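Fimbrin (Schizosaccharomyces pombe, PDB 1RT8) binds and crosslinks actin filaments, associates with actin structures that establish and maintain cell polarity, and acts in cytokinesis, mating and spore formation. Local coordinates at residues A[443-446]-A[447-450]; A[454-458]-A[459-463]. All blocks are in the same frame, centred on the assembly; numbering follows the deposited sequence.

Contact 1: residues A[443-446]-A[447-450]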
loop_
_atom_site.group_PDB
_atom_site.type_symbol
_atom_site.label_atom_id
_atom_site.label_comp_id
_atom_site.label_asym_id
_atom_site.label_seq_id
_atom_site.Cartn_x
_atom_site.Cartn_y
_atom_site.Cartn_z
ATOM N N PHE A 443 -22.410 13.968 2.433
ATOM C CA PHE A 443 -22.748 13.411 3.736
ATOM C C PHE A 443 -21.501 13.082 4.565
ATOM O O PHE A 443 -21.428 13.450 5.739
ATOM C CB PHE A 443 -23.584 12.140 3.578
ATOM C CG PHE A 443 -23.955 11.508 4.880
ATOM C CD1 PHE A 443 -24.858 12.132 5.736
ATOM C CD2 PHE A 443 -23.371 10.308 5.277
ATOM C CE1 PHE A 443 -25.174 11.566 6.973
ATOM C CE2 PHE A 443 -23.679 9.741 6.503
ATOM C CZ PHE A 443 -24.583 10.369 7.358
ATOM N N VAL A 444 -20.523 12.392 3.971
ATOM C CA VAL A 444 -19.319 12.044 4.723
ATOM C C VAL A 444 -18.541 13.279 5.174
ATOM O O VAL A 444 -17.956 13.286 6.256
ATOM C CB VAL A 444 -18.387 11.067 3.943
ATOM C CG1 VAL A 444 -19.111 9.727 3.751
ATOM C CG2 VAL A 444 -17.959 11.665 2.592
ATOM N N LEU A 445 -18.544 14.330 4.362
ATOM C CA LEU A 445 -17.867 15.562 4.746
ATOM C C LEU A 445 -18.646 16.218 5.913
ATOM O O LEU A 445 -18.041 16.800 6.817
ATOM C CB LEU A 445 -17.756 16.506 3.541
ATOM C CG LEU A 445 -16.762 16.039 2.469
ATOM C CD1 LEU A 445 -16.911 16.862 1.208
ATOM C CD2 LEU A 445 -15.338 16.151 3.008
ATOM N N ASP A 446 -19.975 16.098 5.907
ATOM C CA ASP A 446 -20.792 16.647 7.000
ATOM C C ASP A 446 -20.528 15.895 8.307
ATOM O O ASP A 446 -20.515 16.490 9.390
ATOM C CB ASP A 446 -22.290 16.548 6.690
ATOM C CG ASP A 446 -22.753 17.585 5.695
ATOM O OD1 ASP A 446 -22.019 18.563 5.462
ATOM O OD2 ASP A 446 -23.863 17.421 5.155
ATOM N N VAL A 447 -20.345 14.578 8.209
ATOM C CA VAL A 447 -20.065 13.774 9.397
ATOM C C VAL A 447 -18.758 14.282 10.005
ATOM O O VAL A 447 -18.665 14.515 11.211
ATOM C CB VAL A 447 -19.890 12.289 9.043
ATOM C CG1 VAL A 447 -19.483 11.507 10.281
ATOM C CG2 VAL A 447 -21.190 11.730 8.476
ATOM N N LEU A 448 -17.751 14.458 9.154
ATOM C CA LEU A 448 -16.444 14.929 9.592
ATOM C C LEU A 448 -16.545 16.331 10.177
ATOM O O LEU A 448 -15.818 16.687 11.115
ATOM C CB LEU A 448 -15.465 14.907 8.411
ATOM C CG LEU A 448 -15.038 13.507 7.943
ATOM C CD1 LEU A 448 -14.514 13.526 6.516
ATOM C CD2 LEU A 448 -13.975 12.992 8.881
ATOM N N HIS A 449 -17.448 17.123 9.614
ATOM C CA HIS A 449 -17.663 18.485 10.070
ATOM C C HIS A 449 -18.259 18.437 11.469
ATOM O O HIS A 449 -18.015 19.319 12.296
ATOM C CB HIS A 449 -18.604 19.230 9.116
ATOM C CG HIS A 449 -18.933 20.620 9.568
ATOM N ND1 HIS A 449 -20.074 20.919 10.282
ATOM C CD2 HIS A 449 -18.234 21.776 9.475
ATOM C CE1 HIS A 449 -20.061 22.199 10.612
ATOM N NE2 HIS A 449 -18.956 22.741 10.135
ATOM N N GLY A 450 -19.047 17.402 11.737
ATOM C CA GLY A 450 -19.626 17.274 13.061
ATOM C C GLY A 450 -18.583 16.872 14.093
ATOM O O GLY A 450 -18.680 17.244 15.265
HETATM O O HOH W 1 -22.020 18.856 10.070
#

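Contact 2: residues A[454-458]-A[459-463]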
loop_
_atom_site.group_PDB
_atom_site.type_symbol
_atom_site.label_atom_id
_atom_site.label_comp_id
_atom_site.label_asym_id
_atom_site.label_seq_id
_atom_site.Cartn_x
_atom_site.Cartn_y
_atom_site.Cartn_z
ATOM N N GLU A 454 -13.680 22.658 12.333
ATOM C CA GLU A 454 -12.554 23.383 11.752
ATOM C C GLU A 454 -11.907 22.674 10.564
ATOM O O GLU A 454 -11.337 23.320 9.692
ATOM C CB GLU A 454 -11.479 23.653 12.812
ATOM C CG GLU A 454 -11.915 24.539 13.979
ATOM C CD GLU A 454 -12.937 23.872 14.892
ATOM O OE1 GLU A 454 -12.892 22.630 15.051
ATOM O OE2 GLU A 454 -13.778 24.594 15.470
ATOM N N TYR A 455 -12.005 21.350 10.521
ATOM C CA TYR A 455 -11.390 20.596 9.439
ATOM C C TYR A 455 -12.152 20.601 8.129
ATOM O O TYR A 455 -11.594 20.248 7.095
ATOM C CB TYR A 455 -11.168 19.147 9.871
ATOM C CG TYR A 455 -9.996 18.949 10.800
ATOM C CD1 TYR A 455 -9.286 20.036 11.304
ATOM C CD2 TYR A 455 -9.581 17.667 11.157
ATOM C CE1 TYR A 455 -8.192 19.852 12.136
ATOM C CE2 TYR A 455 -8.493 17.473 11.985
ATOM C CZ TYR A 455 -7.798 18.565 12.474
ATOM O OH TYR A 455 -6.710 18.366 13.298
ATOM N N VAL A 456 -13.421 20.986 8.166
ATOM C CA VAL A 456 -14.223 20.983 6.958
ATOM C C VAL A 456 -14.614 22.391 6.517
ATOM O O VAL A 456 -15.498 23.024 7.099
ATOM C CB VAL A 456 -15.486 20.127 7.154
ATOM C CG1 VAL A 456 -16.315 20.122 5.874
ATOM C CG2 VAL A 456 -15.081 18.679 7.551
ATOM N N ASP A 457 -13.930 22.871 5.484
ATOM C CA ASP A 457 -14.175 24.195 4.918
ATOM C C ASP A 457 -15.099 23.953 3.740
ATOM O O ASP A 457 -14.670 23.432 2.714
ATOM C CB ASP A 457 -12.860 24.801 4.419
ATOM C CG ASP A 457 -13.023 26.228 3.923
ATOM O OD1 ASP A 457 -14.000 26.500 3.197
ATOM O OD2 ASP A 457 -12.164 27.073 4.259
ATOM N N TYR A 458 -16.364 24.329 3.873
ATOM C CA TYR A 458 -17.303 24.085 2.793
ATOM C C TYR A 458 -17.014 24.801 1.475
ATOM O O TYR A 458 -17.664 24.533 0.463
ATOM C CB TYR A 458 -18.731 24.354 3.267
ATOM C CG TYR A 458 -19.229 23.266 4.188
ATOM C CD1 TYR A 458 -19.260 23.446 5.570
ATOM C CD2 TYR A 458 -19.633 22.037 3.676
ATOM C CE1 TYR A 458 -19.685 22.425 6.420
ATOM C CE2 TYR A 458 -20.056 21.009 4.514
ATOM C CZ TYR A 458 -20.082 21.210 5.882
ATOM O OH TYR A 458 -20.515 20.198 6.703
ATOM N N ASN A 459 -16.039 25.704 1.482
ATOM C CA ASN A 459 -15.662 26.384 0.252
ATOM C C ASN A 459 -14.902 25.376 -0.608
ATOM O O ASN A 459 -14.788 25.540 -1.824
ATOM C CB ASN A 459 -14.782 27.600 0.553
ATOM C CG ASN A 459 -15.583 28.773 1.072
ATOM O OD1 ASN A 459 -16.636 29.094 0.528
ATOM N ND2 ASN A 459 -15.091 29.421 2.121
ATOM N N LEU A 460 -14.393 24.324 0.035
ATOM C CA LEU A 460 -13.657 23.274 -0.657
ATOM C C LEU A 460 -14.556 22.072 -0.934
ATOM O O LEU A 460 -14.087 21.047 -1.426
ATOM C CB LEU A 460 -12.468 22.813 0.186
ATOM C CG LEU A 460 -11.463 23.876 0.634
ATOM C CD1 LEU A 460 -10.396 23.234 1.506
ATOM C CD2 LEU A 460 -10.836 24.527 -0.583
ATOM N N VAL A 461 -15.841 22.194 -0.607
ATOM C CA VAL A 461 -16.793 21.108 -0.814
ATOM C C VAL A 461 -17.704 21.385 -2.003
ATOM O O VAL A 461 -18.384 22.411 -2.055
ATOM C CB VAL A 461 -17.664 20.884 0.451
ATOM C CG1 VAL A 461 -18.771 19.865 0.168
ATOM C CG2 VAL A 461 -16.791 20.402 1.600
ATOM N N THR A 462 -17.713 20.469 -2.963
ATOM C CA THR A 462 -18.551 20.637 -4.139
ATOM C C THR A 462 -19.925 20.083 -3.799
ATOM O O THR A 462 -20.172 19.675 -2.661
ATOM C CB THR A 462 -18.001 19.864 -5.348
ATOM O OG1 THR A 462 -18.332 18.477 -5.218
ATOM C CG2 THR A 462 -16.486 20.012 -5.429
ATOM N N ASP A 463 -20.816 20.071 -4.779
ATOM C CA ASP A 463 -22.151 19.547 -4.555
ATOM C C ASP A 463 -22.174 18.116 -5.068
ATOM O O ASP A 463 -23.204 17.454 -5.034
ATOM C CB ASP A 463 -23.186 20.404 -5.290
ATOM C CG ASP A 463 -23.105 20.257 -6.798
ATOM O OD1 ASP A 463 -21.984 20.129 -7.334
ATOM O OD2 ASP A 463 -24.169 20.281 -7.449
#

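Contact 1: residues A[443-446]-A[447-450]
Phe443 lies one helical turn before Val447, and the two meet twice within helix 442-451 of the fourth calponin-homology domain. Val447 N donates to Phe443 O at 2.9 Å, the first of four successive i to i+4 alpha-helical bonds, while CG2 of Val447 rests over one face of the Phe443 ring in a CH-pi contact, 4.0 Å from the centroid. Phe443 has CG anti to the backbone N (chi1 179°), which turns its ring along the helix toward Val447; the methyl stands nearer the CE2-CZ rim than the middle. The same ring also packs against Ala417 and Ala421 of helix 410-421. Val444 O accepts a hydrogen bond from Leu448 N at 3.1 Å, and with CG of Leu448 3.4 Å from Val444 O, the leucine side chain lies against this carbonyl. Val444 itself faces helices 467-483 and 500-511. Leu445 O receives His449 N at 2.9 Å, and the side chain of Leu445 brushes Leu448 only loosely, as both turn to Ala477 of helix 467-483. Asp446 is buried and held through its carboxylate: OD2 takes Gly427 N, and OD1 takes Lys426 N and probably also bonds Tyr458 OH. With so many donors gathered round it, the carboxylate is probably ionised. The main chain of Asp446 works separately, its O accepting Gly450 N at 2.9 Å. A water within hydrogen-bonding distance bridges the same oxygen and the imidazole of His449. Having CG anti to N (chi1 177°), His449 carries its ring outward past the Asp446 carbonyl, where that water sits in the ring plane, 2.8 Å from His449 ND1.

Contact 2: residues A[454-458]-A[459-463]
Asp457 grips the backbone ahead of it through two oxygens. Its carboxylate OD1 accepts a hydrogen bond from Asn459 N at 2.8 Å, met nearly along its C-O direction, and its main-chain O accepts Leu460 N, also at 2.8 Å. The carboxylate can swing forward over the next peptide because CG is anti to the backbone N (chi1 -175°). A third bond, Val461 N to Tyr458 O, is longer at 3.2 Å. Leu460 N and Val461 N both stand above the plane of the carbonyl they meet, Val461 N much further out. The first of these bonds closes an Asx turn, and the other two close overlapping beta turns, 457-460 and 458-461, whose central residues have torsions close to type I. Together they put a kink of overlapping turns into the loop that joins helices 442-451 and 467-483 of the fourth calponin-homology domain. The Asn459 side chain crosses that of Asp457 at an angle, the amide and carboxylate planes 51° apart, with Asn459 CB 3.0 Å from Asp457 OD1. Leu460 leans back against the same residue, its CD1 at 4.1 Å from Asp457 CB. On the side of the turns that faces the helices, Tyr458, Val461 and Val456 form an apolar cluster. Tyr458 and Val461 run side by side and point the same way, CG2 of Val461 lying 3.9 Å from Tyr458 CD2. Val456 CG1 lies over one face of the Tyr458 ring, toward the rim, and reaches Val461 CG2 at 4.3 Å. Lys426 adds a cation-pi contact to the tyrosine ring, while Val461 goes on to pack on Asn473, whose OD1 also receives the backbone N of Thr462.

Contact 2 comes a few residues after contact 1 along the chain, and the loop of 454-463 folds back onto helix 442-451, so that the two centres are about 10 Å apart. A short, probable hydrogen bond of 2.5 Å joins Tyr458 OH and Asp446 OD1, with His449 CB packed 3.2 Å from that hydroxyl. Two packing contacts lie beside it: an apolar one, with Leu445 CD1 3.6 Å from Val461 CG2, and another in which Val456 CG2 approaches the backbone His449 N at 3.5 Å. The Asx and beta turns thus present Tyr458 and Val461 to the helix. Both contacts belong to the fourth calponin-homology domain, within the second actin-binding region.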